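Local structure of acyl-CoA hydrolase (Bacillus halodurans, 1VPM) at residues A[15-20]-A[137-142]; A[65-70]-A[127-132]. The protein binds coenzyme A and probably hydrolyses the thioester bond of long-chain fatty acyl-CoAs, releasing free fatty acid and coenzyme A. All coordinates share one frame; numbering follows the deposited sequence.

Contact 1: residues A[15-20]-A[137-142]; sequences QSYPVE and PVPQVE
Tyr17 and Glu142 dominate a short two-stranded parallel ladder, strand 16-18 beside strand 140-142, which brings the N-terminal arm together with the chain that follows the main sheet of this hotdog protein. The strand axes come within 4.2 Å and diverge by 37°. Tyr17 bonds through its backbone to the residues on both sides of its partner Val141: its N donates to Gln140 O, and its O accepts from Glu142 N at 2.8 Å. This is the usual zigzag of parallel strands, extended at one end by Gln140 N to Gln15 O and at the other by a longer bond of 3.3 Å from Val19 N to Glu142 O. With CG anti to its carbonyl carbon (chi1 -58°), the Tyr17 ring is turned so that its edge meets Pro139, whose CG lies in the ring plane 3.6 Å from Tyr17 CE2; Arg21 makes a cation-pi contact with the same ring. Glu142 contributes mainly its backbone and CB. Glu142 CB rests 3.8 Å from Tyr17 O, while in the conformer given CG is anti to the backbone N (chi1 177°) and the extended chain brings OE1 only loosely near the Pro18 ring. Ser16, Pro18, Gln140 and Glu142 share one face of the ladder, where Ser16 CB lies against Gln140 CB. Tyr17 and Val141 point to the other face. Val141 also reaches His61 of helix 43-62, Val92 of strand 85-95 and Tyr152 of helix 146-166, so the ladder is laid onto the main body of the subunit. At the Val19 end the packing is tight: Val141 CG2 presses on Val19 CG2 at 3.4 Å, closer than normal carbon contact.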
loop_
_atom_site.group_PDB
_atom_site.type_symbol
_atom_site.label_atom_id
_atom_site.label_comp_id
_atom_site.label_asym_id
_atom_site.label_seq_id
_atom_site.Cartn_x
_atom_site.Cartn_y
_atom_site.Cartn_z
ATOM N N GLN A 15 -15.970 30.897 -20.864
ATOM C CA GLN A 15 -15.720 29.615 -21.493
ATOM C C GLN A 15 -16.550 28.513 -20.773
ATOM O O GLN A 15 -16.659 28.527 -19.556
ATOM C CB GLN A 15 -14.223 29.320 -21.372
ATOM C CG GLN A 15 -13.764 28.025 -22.021
ATOM C CD GLN A 15 -13.884 28.049 -23.538
ATOM O OE1 GLN A 15 -14.984 27.950 -24.095
ATOM N NE2 GLN A 15 -12.749 28.156 -24.213
ATOM N N SER A 16 -17.166 27.630 -21.545
ATOM C CA SER A 16 -17.916 26.520 -21.003
ATOM C C SER A 16 -17.590 25.240 -21.781
ATOM O O SER A 16 -17.173 25.283 -22.956
ATOM C CB SER A 16 -19.412 26.801 -21.035
ATOM O OG SER A 16 -19.894 26.700 -22.352
ATOM N N TYR A 17 -17.686 24.105 -21.087
ATOM C CA TYR A 17 -17.519 22.806 -21.705
ATOM C C TYR A 17 -18.651 21.854 -21.299
ATOM O O TYR A 17 -19.178 21.930 -20.186
ATOM C CB TYR A 17 -16.183 22.193 -21.299
ATOM C CG TYR A 17 -14.980 23.036 -21.653
ATOM C CD1 TYR A 17 -14.590 23.190 -22.969
ATOM C CD2 TYR A 17 -14.259 23.667 -20.684
ATOM C CE1 TYR A 17 -13.498 23.992 -23.312
ATOM C CE2 TYR A 17 -13.168 24.467 -21.009
ATOM C CZ TYR A 17 -12.795 24.620 -22.321
ATOM O OH TYR A 17 -11.736 25.457 -22.607
ATOM N N PRO A 18 -19.018 20.946 -22.202
ATOM C CA PRO A 18 -19.986 19.936 -21.841
ATOM C C PRO A 18 -19.553 19.134 -20.612
ATOM O O PRO A 18 -18.357 18.876 -20.376
ATOM C CB PRO A 18 -19.983 18.980 -23.036
ATOM C CG PRO A 18 -19.463 19.765 -24.153
ATOM C CD PRO A 18 -18.531 20.781 -23.575
ATOM N N VAL A 19 -20.557 18.665 -19.898
ATOM C CA VAL A 19 -20.354 17.789 -18.732
ATOM C C VAL A 19 -19.527 16.615 -19.125
ATOM O O VAL A 19 -18.669 16.149 -18.359
ATOM C CB VAL A 19 -21.683 17.317 -18.151
ATOM C CG1 VAL A 19 -21.442 16.228 -17.099
ATOM C CG2 VAL A 19 -22.412 18.474 -17.562
ATOM N N GLU A 20 -19.740 16.122 -20.320
ATOM C CA GLU A 20 -19.048 14.967 -20.797
ATOM C C GLU A 20 -17.549 15.079 -20.821
ATOM O O GLU A 20 -16.894 14.068 -20.738
ATOM C CB GLU A 20 -19.567 14.633 -22.207
ATOM C CG GLU A 20 -19.187 13.309 -22.763
ATOM C CD GLU A 20 -19.728 12.100 -21.958
ATOM O OE1 GLU A 20 -20.734 12.207 -21.232
ATOM O OE2 GLU A 20 -19.124 11.037 -22.058
ATOM N N PRO A 137 -9.764 30.574 -11.475
ATOM C CA PRO A 137 -11.026 30.521 -12.210
ATOM C C PRO A 137 -11.208 29.253 -13.012
ATOM O O PRO A 137 -10.238 28.720 -13.585
ATOM C CB PRO A 137 -10.936 31.731 -13.162
ATOM C CG PRO A 137 -9.978 32.623 -12.542
ATOM C CD PRO A 137 -8.989 31.777 -11.834
ATOM N N VAL A 138 -12.439 28.749 -13.015
ATOM C CA VAL A 138 -12.798 27.541 -13.760
ATOM C C VAL A 138 -13.820 27.863 -14.839
ATOM O O VAL A 138 -14.645 28.791 -14.689
ATOM C CB VAL A 138 -13.334 26.406 -12.844
ATOM C CG1 VAL A 138 -12.252 26.074 -11.824
ATOM C CG2 VAL A 138 -14.641 26.794 -12.212
ATOM N N PRO A 139 -13.777 27.090 -15.941
ATOM C CA PRO A 139 -14.806 27.281 -16.951
ATOM C C PRO A 139 -16.189 26.801 -16.450
ATOM O O PRO A 139 -16.312 26.011 -15.499
ATOM C CB PRO A 139 -14.294 26.437 -18.118
ATOM C CG PRO A 139 -13.335 25.471 -17.547
ATOM C CD PRO A 139 -12.867 25.976 -16.256
ATOM N N GLN A 140 -17.232 27.282 -17.082
ATOM C CA GLN A 140 -18.562 26.732 -16.802
ATOM C C GLN A 140 -18.761 25.372 -17.430
ATOM O O GLN A 140 -18.012 24.958 -18.287
ATOM C CB GLN A 140 -19.619 27.680 -17.307
ATOM C CG GLN A 140 -19.651 28.960 -16.566
ATOM C CD GLN A 140 -20.808 29.848 -17.019
ATOM O OE1 GLN A 140 -21.532 29.529 -17.971
ATOM N NE2 GLN A 140 -20.964 30.981 -16.348
ATOM N N VAL A 141 -19.788 24.677 -16.975
ATOM C CA VAL A 141 -20.201 23.398 -17.514
ATOM C C VAL A 141 -21.538 23.570 -18.270
ATOM O O VAL A 141 -22.358 24.453 -17.935
ATOM C CB VAL A 141 -20.280 22.349 -16.375
ATOM C CG1 VAL A 141 -21.515 22.556 -15.500
ATOM C CG2 VAL A 141 -20.201 20.977 -16.932
ATOM N N GLU A 142 -21.690 22.798 -19.346
ATOM C CA GLU A 142 -22.882 22.811 -20.216
ATOM C C GLU A 142 -23.641 21.510 -20.000
ATOM O O GLU A 142 -23.203 20.499 -20.476
ATOM C CB GLU A 142 -22.506 22.941 -21.688
ATOM C CG GLU A 142 -23.764 22.890 -22.592
ATOM C CD GLU A 142 -23.467 22.784 -24.097
ATOM O OE1 GLU A 142 -22.335 23.114 -24.541
ATOM O OE2 GLU A 142 -24.398 22.363 -24.820
#

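Contact 2: residues A[65-70]-A[127-132]. With COA (coenzyme A), chain D.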
loop_
_atom_site.group_PDB
_atom_site.type_symbol
_atom_site.label_atom_id
_atom_site.label_comp_id
_atom_site.label_asym_id
_atom_site.label_seq_id
_atom_site.Cartn_x
_atom_site.Cartn_y
_atom_site.Cartn_z
ATOM N N ALA A 65 -4.428 21.560 -11.098
ATOM C CA ALA A 65 -4.494 20.924 -9.785
ATOM C C ALA A 65 -5.794 21.337 -9.088
ATOM O O ALA A 65 -6.341 22.412 -9.350
ATOM C CB ALA A 65 -3.311 21.360 -8.929
ATOM N N VAL A 66 -6.279 20.473 -8.205
ATOM C CA VAL A 66 -7.490 20.761 -7.445
ATOM C C VAL A 66 -7.317 20.348 -5.992
ATOM O O VAL A 66 -6.445 19.550 -5.654
ATOM C CB VAL A 66 -8.720 20.092 -8.069
ATOM C CG1 VAL A 66 -8.897 20.510 -9.474
ATOM C CG2 VAL A 66 -8.594 18.541 -8.006
ATOM N N VAL A 67 -8.155 20.907 -5.122
ATOM C CA VAL A 67 -8.209 20.471 -3.731
ATOM C C VAL A 67 -9.681 20.282 -3.386
ATOM O O VAL A 67 -10.549 20.892 -4.009
ATOM C CB VAL A 67 -7.609 21.491 -2.739
ATOM C CG1 VAL A 67 -6.115 21.671 -3.008
ATOM C CG2 VAL A 67 -8.303 22.815 -2.782
ATOM N N THR A 68 -9.939 19.398 -2.424
ATOM C CA THR A 68 -11.300 19.140 -1.993
ATOM C C THR A 68 -11.701 20.153 -0.922
ATOM O O THR A 68 -11.086 20.210 0.136
ATOM C CB THR A 68 -11.438 17.756 -1.438
ATOM O OG1 THR A 68 -11.010 16.810 -2.436
ATOM C CG2 THR A 68 -12.917 17.480 -1.028
ATOM N N ALA A 69 -12.656 21.007 -1.224
ATOM C CA ALA A 69 -13.139 21.943 -0.221
ATOM C C ALA A 69 -14.086 21.336 0.802
ATOM O O ALA A 69 -14.056 21.666 2.002
ATOM C CB ALA A 69 -13.859 23.096 -0.900
ATOM N N SER A 70 -14.947 20.480 0.300
ATOM C CA SER A 70 -15.958 19.773 1.097
ATOM C C SER A 70 -16.574 18.577 0.361
ATOM O O SER A 70 -16.448 18.405 -0.850
ATOM C CB SER A 70 -17.049 20.753 1.581
ATOM O OG SER A 70 -17.815 21.157 0.497
ATOM N N VAL A 127 -12.002 22.704 -5.713
ATOM C CA VAL A 127 -11.503 24.040 -6.030
ATOM C C VAL A 127 -10.268 23.904 -6.857
ATOM O O VAL A 127 -9.367 23.207 -6.459
ATOM C CB VAL A 127 -11.259 24.882 -4.746
ATOM C CG1 VAL A 127 -10.667 26.223 -5.101
ATOM C CG2 VAL A 127 -12.580 25.090 -4.030
ATOM N N ALA A 128 -10.239 24.538 -8.021
ATOM C CA ALA A 128 -9.033 24.557 -8.867
ATOM C C ALA A 128 -8.029 25.504 -8.258
ATOM O O ALA A 128 -8.423 26.588 -7.800
ATOM C CB ALA A 128 -9.397 25.040 -10.272
ATOM N N VAL A 129 -6.762 25.118 -8.254
ATOM C CA VAL A 129 -5.689 25.936 -7.728
ATOM C C VAL A 129 -4.545 26.110 -8.723
ATOM O O VAL A 129 -4.249 25.182 -9.487
ATOM C CB VAL A 129 -5.152 25.417 -6.382
ATOM C CG1 VAL A 129 -6.273 25.364 -5.356
ATOM C CG2 VAL A 129 -4.427 24.076 -6.489
ATOM N N ASP A 130 -3.933 27.300 -8.702
ATOM C CA ASP A 130 -2.752 27.589 -9.542
ATOM C C ASP A 130 -1.522 26.973 -8.881
ATOM O O ASP A 130 -1.640 26.332 -7.834
ATOM C CB ASP A 130 -2.571 29.101 -9.806
ATOM C CG ASP A 130 -2.289 29.905 -8.546
ATOM O OD1 ASP A 130 -1.822 29.358 -7.526
ATOM O OD2 ASP A 130 -2.566 31.119 -8.564
ATOM N N GLU A 131 -0.341 27.175 -9.461
ATOM C CA GLU A 131 0.869 26.495 -8.967
ATOM C C GLU A 131 1.328 26.934 -7.574
ATOM O O GLU A 131 2.111 26.231 -6.922
ATOM C CB GLU A 131 1.998 26.611 -9.978
ATOM C CG GLU A 131 1.701 25.806 -11.251
ATOM N N SER A 132 0.811 28.063 -7.107
ATOM C CA SER A 132 1.029 28.509 -5.739
ATOM C C SER A 132 -0.073 28.054 -4.800
ATOM O O SER A 132 -0.066 28.413 -3.625
ATOM C CB SER A 132 1.101 30.028 -5.695
ATOM O OG SER A 132 -0.156 30.593 -6.006
HETATM N N1A COA D . -17.692 23.899 0.899
HETATM C C2A COA D . -18.066 24.264 -0.363
HETATM N N3A COA D . -17.404 25.330 -0.998
HETATM C C4A COA D . -16.389 25.979 -0.360
HETATM C C5A COA D . -16.006 25.616 0.943
HETATM C C6A COA D . -16.668 24.567 1.589
HETATM N N6A COA D . -16.401 24.318 2.884
HETATM N N7A COA D . -14.994 26.452 1.331
HETATM C C8A COA D . -14.733 27.316 0.310
HETATM N N9A COA D . -15.589 27.036 -0.727
HETATM C C1B COA D . -15.517 27.596 -2.063
HETATM C C2B COA D . -15.865 29.067 -2.031
HETATM O O2B COA D . -17.255 29.247 -1.960
HETATM C C3B COA D . -15.245 29.539 -3.335
HETATM O O3B COA D . -16.243 29.375 -4.327
HETATM P P3B COA D . -16.337 30.246 -5.662
HETATM O O7A COA D . -17.251 31.376 -5.408
HETATM O O8A COA D . -16.879 29.494 -6.809
HETATM O O9A COA D . -14.933 30.626 -6.033
HETATM C C4B COA D . -14.022 28.622 -3.487
HETATM O O4B COA D . -14.181 27.605 -2.497
HETATM C C5B COA D . -12.681 29.313 -3.224
HETATM O O5B COA D . -12.725 29.877 -1.914
HETATM P P1A COA D . -12.271 31.410 -1.562
HETATM O O1A COA D . -13.200 31.958 -0.499
HETATM O O2A COA D . -12.177 32.267 -2.808
HETATM O O3A COA D . -10.760 31.303 -1.009
HETATM P P2A COA D . -10.217 30.460 0.263
HETATM O O4A COA D . -11.169 30.634 1.436
HETATM O O5A COA D . -8.785 30.916 0.489
HETATM O O6A COA D . -10.167 28.904 -0.208
HETATM C CBP COA D . -10.439 26.594 0.345
HETATM C CCP COA D . -11.129 27.951 0.215
HETATM C CDP COA D . -11.489 25.478 0.333
HETATM C CEP COA D . -9.522 26.443 -0.888
HETATM C CAP COA D . -9.616 26.562 1.665
HETATM O OAP COA D . -10.363 26.797 2.854
HETATM C C9P COA D . -8.852 25.256 1.766
HETATM O O9P COA D . -7.644 25.177 1.045
HETATM N N8P COA D . -9.314 24.220 2.483
HETATM C C7P COA D . -8.498 23.021 2.497
HETATM C C6P COA D . -8.684 22.201 1.216
HETATM C C5P COA D . -7.890 20.912 1.288
HETATM O O5P COA D . -6.644 20.980 1.337
HETATM N N4P COA D . -8.570 19.762 1.315
HETATM C C3P COA D . -7.893 18.492 1.316
HETATM C C2P COA D . -7.757 17.769 2.657
HETATM S S1P COA D . -7.277 18.684 4.184
HETATM O O HOH W 1 -2.724 23.931 -11.385
#
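Val67 and Val127 form the close-packed end of this antiparallel pairing. They are a hydrogen-bonded pair: Val67 N gives to Val127 O, and Val127 N returns a bond of 2.9 Å to Val67 O. Val67 CG2 lies 4.1 Å from Val127 CB and also touches Val129 CG1. Val127 CG1 stands anti to its backbone N (chi1 177°), which leaves CG2 to meet both Ala69 CB and, at 3.4 Å, the ribose O4B of coenzyme A. Val66 and Ala128 make a non-hydrogen-bonded pair on the other face, toward helix 43-62.

The ladder is looser at Ala65. Val129 N still reaches Ala65 O, but in place of a return bond a water accepts from Ala65 N and donates to Val129 O at 2.7 Å. Beyond it the chain turns toward solvent in an Asx turn, Asp130 OD1 taking both Ser132 OG and Ser132 N from one face of its carboxylate.

At the opposite end Thr68 O accepts from the pantetheine N4P at 2.8 Å, and Ala69 and Ser70 face Thr125 in a classic beta bulge. Ser70 also pairs with a strand of the second subunit, whose Asp75 and Phe76 bond the same coenzyme A: an intersubunit site of the hotdog thioesterase fold.

In the fold
From the N terminus, segment 15-20 leads into strand 24-29, an outermost strand of the five-stranded sheet, and helix 43-62 follows. Segment 65-70 then lies in strand 65-75, at the other margin of that sheet within the chain. Strands 85-95 and 99-109 come next, and strand 116-129 pairs with strand 65-75, closing the inner loop as contact 2. Only a short run later segment 137-142 meets the N-terminal arm, so contact 1 closes a larger loop that encloses the whole of contact 2. Their centres lie 16 Å apart, yet the two touch directly where Val138 CG1 packs on Ala128 CB. Helix 146-166 then completes the chain.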